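Local coordinates for appr-1-p processing domain protein (Thermus aquaticus Y51MC23, PDB 5M31) that belongs to the macro domain family, whose alpha/beta fold has a mixed central sheet flanked by helices, at residues Tyr83-Pro88 / Leu116-Ile121. Residues are numbered along the deposited sequence; the frame is centred on the assembly and turned at random.
Sequences YIFNFP and LRVRSI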
ATOM      1  N   TYR A  83       2.869   4.925   9.763  1.00 19.42           N
ATOM      2  CA  TYR A  83       1.879   3.907   9.355  1.00 18.37           C
ATOM      3  C   TYR A  83       2.383   3.062   8.242  1.00 17.95           C
ATOM      4  O   TYR A  83       3.005   3.560   7.285  1.00 17.82           O
ATOM      5  CB  TYR A  83       0.585   4.569   8.886  1.00 18.51           C
ATOM      6  CG  TYR A  83      -0.072   5.482   9.899  1.00 20.06           C
ATOM      7  CD1 TYR A  83      -0.721   4.983  10.997  1.00 21.17           C
ATOM      8  CD2 TYR A  83       0.000   6.836   9.742  1.00 21.60           C
ATOM      9  CE1 TYR A  83      -1.351   5.817  11.896  1.00 23.02           C
ATOM     10  CE2 TYR A  83      -0.563   7.694  10.673  1.00 22.89           C
ATOM     11  CZ  TYR A  83      -1.251   7.167  11.732  1.00 23.58           C
ATOM     12  OH  TYR A  83      -1.854   8.029  12.668  1.00 26.37           O
ATOM     13  N   ILE A  84       2.063   1.776   8.349  1.00 17.70           N
ATOM     14  CA  ILE A  84       2.171   0.819   7.233  1.00 17.01           C
ATOM     15  C   ILE A  84       0.768   0.440   6.781  1.00 16.41           C
ATOM     16  O   ILE A  84      -0.019   0.032   7.613  1.00 16.78           O
ATOM     17  CB  ILE A  84       2.920  -0.436   7.643  1.00 17.20           C
ATOM     18  CG1 ILE A  84       4.286  -0.118   8.277  1.00 18.46           C
ATOM     19  CG2 ILE A  84       3.122  -1.332   6.388  1.00 17.04           C
ATOM     20  CD1 ILE A  84       5.240   0.587   7.379  1.00 18.41           C
ATOM     21  N   PHE A  85       0.419   0.767   5.520  1.00 15.93           N
ATOM     22  CA  PHE A  85      -0.891   0.503   4.952  1.00 16.33           C
ATOM     23  C   PHE A  85      -0.747  -0.780   4.117  1.00 15.35           C
ATOM     24  O   PHE A  85      -0.145  -0.715   3.033  1.00 15.15           O
ATOM     25  CB  PHE A  85      -1.324   1.592   4.026  1.00 17.56           C
ATOM     26  CG  PHE A  85      -1.925   2.835   4.707  1.00 18.35           C
ATOM     27  CD1 PHE A  85      -1.427   3.380   5.855  1.00 21.59           C
ATOM     28  CD2 PHE A  85      -2.903   3.532   4.053  1.00 20.07           C
ATOM     29  CE1 PHE A  85      -1.998   4.579   6.408  1.00 21.41           C
ATOM     30  CE2 PHE A  85      -3.454   4.709   4.558  1.00 20.35           C
ATOM     31  CZ  PHE A  85      -3.013   5.211   5.762  1.00 20.95           C
ATOM     32  N   ASN A  86      -1.253  -1.880   4.657  1.00 15.30           N
ATOM     33  CA  ASN A  86      -1.085  -3.204   4.049  1.00 15.29           C
ATOM     34  C   ASN A  86      -2.285  -3.373   3.119  1.00 15.41           C
ATOM     35  O   ASN A  86      -3.395  -3.569   3.570  1.00 15.79           O
ATOM     36  CB  ASN A  86      -0.971  -4.301   5.090  1.00 15.63           C
ATOM     37  CG  ASN A  86       0.245  -4.157   5.994  1.00 15.91           C
ATOM     38  OD1 ASN A  86       1.381  -4.491   5.613  1.00 15.85           O
ATOM     39  ND2 ASN A  86       0.024  -3.546   7.208  1.00 16.28           N
ATOM     40  N   PHE A  87      -2.000  -3.196   1.829  1.00 15.22           N
ATOM     41  CA  PHE A  87      -3.025  -3.065   0.716  1.00 15.95           C
ATOM     42  C   PHE A  87      -3.118  -4.410   0.011  1.00 16.26           C
ATOM     43  O   PHE A  87      -2.205  -4.787  -0.692  1.00 15.31           O
ATOM     44  CB  PHE A  87      -2.473  -1.961  -0.230  1.00 16.16           C
ATOM     45  CG  PHE A  87      -3.362  -1.568  -1.362  1.00 17.50           C
ATOM     46  CD1 PHE A  87      -3.679  -2.443  -2.375  1.00 18.95           C
ATOM     47  CD2 PHE A  87      -3.726  -0.263  -1.531  1.00 17.72           C
ATOM     48  CE1 PHE A  87      -4.418  -2.051  -3.479  1.00 20.03           C
ATOM     49  CE2 PHE A  87      -4.430   0.160  -2.654  1.00 18.56           C
ATOM     50  CZ  PHE A  87      -4.791  -0.739  -3.615  1.00 19.36           C
ATOM     51  N   PRO A  88      -4.225  -5.123   0.186  1.00 16.18           N
ATOM     52  CA  PRO A  88      -4.342  -6.402  -0.492  1.00 16.94           C
ATOM     53  C   PRO A  88      -4.523  -6.237  -2.016  1.00 17.45           C
ATOM     54  O   PRO A  88      -5.384  -5.498  -2.450  1.00 17.98           O
ATOM     55  CB  PRO A  88      -5.607  -7.027   0.167  1.00 17.41           C
ATOM     56  CG  PRO A  88      -5.821  -6.244   1.394  1.00 17.96           C
ATOM     57  CD  PRO A  88      -5.347  -4.889   1.101  1.00 16.76           C
ATOM     58  N   LEU A 116      -7.146   8.876   9.134  1.00 23.48           N
ATOM     59  CA  LEU A 116      -5.954   9.004   9.928  1.00 24.31           C
ATOM     60  C   LEU A 116      -5.288  10.372   9.743  1.00 25.07           C
ATOM     61  O   LEU A 116      -4.302  10.651  10.427  1.00 25.68           O
ATOM     62  CB  LEU A 116      -4.965   7.888   9.626  1.00 23.30           C
ATOM     63  CG  LEU A 116      -5.441   6.504  10.057  1.00 24.05           C
ATOM     64  CD1 LEU A 116      -4.627   5.401   9.426  1.00 23.17           C
ATOM     65  CD2 LEU A 116      -5.429   6.406  11.582  1.00 26.47           C
ATOM     66  N   ARG A 117      -5.863  11.238   8.899  1.00 24.83           N
ATOM     67  CA  ARG A 117      -5.324  12.583   8.633  1.00 25.65           C
ATOM     68  C   ARG A 117      -3.844  12.486   8.227  1.00 23.72           C
ATOM     69  O   ARG A 117      -3.001  13.322   8.592  1.00 24.13           O
ATOM     70  CB  ARG A 117      -5.558  13.521   9.832  1.00 29.13           C
ATOM     71  CG  ARG A 117      -6.977  13.376  10.394  1.00 32.20           C
ATOM     72  CD  ARG A 117      -7.186  14.062  11.726  1.00 38.56           C
ATOM     73  NE  ARG A 117      -8.540  13.789  12.212  1.00 41.27           N
ATOM     74  CZ  ARG A 117      -9.041  14.236  13.368  1.00 48.60           C
ATOM     75  NH1 ARG A 117      -8.304  15.007  14.196  1.00 51.81           N
ATOM     76  NH2 ARG A 117     -10.311  13.945  13.695  1.00 50.08           N
ATOM     77  N   VAL A 118      -3.562  11.490   7.393  1.00 21.68           N
ATOM     78  CA  VAL A 118      -2.205  11.323   6.836  1.00 20.95           C
ATOM     79  C   VAL A 118      -1.895  12.394   5.813  1.00 21.48           C
ATOM     80  O   VAL A 118      -2.748  12.722   4.979  1.00 21.38           O
ATOM     81  CB  VAL A 118      -2.094   9.918   6.183  1.00 19.39           C
ATOM     82  CG1 VAL A 118      -0.862   9.811   5.316  1.00 18.99           C
ATOM     83  CG2 VAL A 118      -2.083   8.888   7.278  1.00 19.83           C
ATOM     84  N   ARG A 119      -0.698  13.029   5.919  1.00 21.87           N
ATOM     85  CA  ARG A 119      -0.379  14.170   5.069  1.00 22.62           C
ATOM     86  C   ARG A 119       0.661  13.822   4.002  1.00 21.74           C
ATOM     87  O   ARG A 119       0.914  14.623   3.113  1.00 22.27           O
ATOM     88  CB  ARG A 119       0.176  15.341   5.908  1.00 25.04           C
ATOM     89  CG  ARG A 119      -0.722  15.757   7.040  1.00 27.29           C
ATOM     90  CD  ARG A 119      -2.095  16.201   6.566  1.00 28.84           C
ATOM     91  NE  ARG A 119      -2.026  17.224   5.516  1.00 31.42           N
ATOM     92  CZ  ARG A 119      -1.815  18.530   5.689  1.00 34.18           C
ATOM     93  NH1 ARG A 119      -1.651  19.087   6.906  1.00 37.06           N
ATOM     94  NH2 ARG A 119      -1.783  19.326   4.619  1.00 36.75           N
ATOM     95  N   SER A 120       1.290  12.658   4.124  1.00 20.79           N
ATOM     96  CA  SER A 120       2.213  12.205   3.073  1.00 20.65           C
ATOM     97  C   SER A 120       2.269  10.698   3.070  1.00 19.59           C
ATOM     98  O   SER A 120       2.211  10.068   4.119  1.00 18.97           O
ATOM     99  CB  SER A 120       3.616  12.793   3.270  1.00 21.68           C
ATOM    100  OG  SER A 120       4.102  12.456   4.536  1.00 21.87           O
ATOM    101  N   ILE A 121       2.324  10.120   1.868  1.00 19.13           N
ATOM    102  CA  ILE A 121       2.237   8.670   1.700  1.00 18.39           C
ATOM    103  C   ILE A 121       2.991   8.284   0.434  1.00 18.00           C
ATOM    104  O   ILE A 121       3.037   9.043  -0.536  1.00 19.01           O
ATOM    105  CB  ILE A 121       0.760   8.192   1.640  1.00 17.91           C
ATOM    106  CG1 ILE A 121       0.640   6.672   1.718  1.00 17.73           C
ATOM    107  CG2 ILE A 121       0.040   8.800   0.462  1.00 18.24           C
ATOM    108  CD1 ILE A 121      -0.740   6.207   2.186  1.00 17.60           C
TER
HETATM  109  O   HOH W   1      -1.849  10.724  11.661  1.00 34.48           O
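Ile121 lays its terminal methyl CD1 over one face of the Phe85 ring, 4.1 Å from the centroid and 20° off the normal, a CH-pi contact. With CG1 anti to the backbone N (chi1 -170°) and the chain extended beyond it, this isoleucine is long enough to reach the phenyl group from the next strand but one. Val118 CG2 touches both aromatic rings, obliquely, 3.8 Å from Tyr83 CD2 and 4.1 Å from Phe85 CZ; beta-branched valine puts a methyl close to the backbone, where it can meet both. Leu116 divides its two methyls: CD1 lies over one face of the Tyr83 ring and obliquely to Phe85, 4.0 Å from its CZ, while CD2 packs by the phenol oxygen of Tyr83. Tyrosine combines an apolar ring with a polar end, and its OH is 2.9 Å from a water, in the ring plane, that donates to Leu116 O at 2.7 Å. That carbonyl belongs to the turn ending helix 99-116, where Arg117, with positive phi, completes a Schellman motif and swings the chain toward strand 120-123. Backbone bonds to strand 26-31 hold Phe85, which also packs on Leu109 and Ile113 of helix 99-116. The contact lies in the layer between this helix and the sheet, with Phe85 and Ile121 both touching Ala26 of strand 26-31, which runs between strands 83-88 and 120-123.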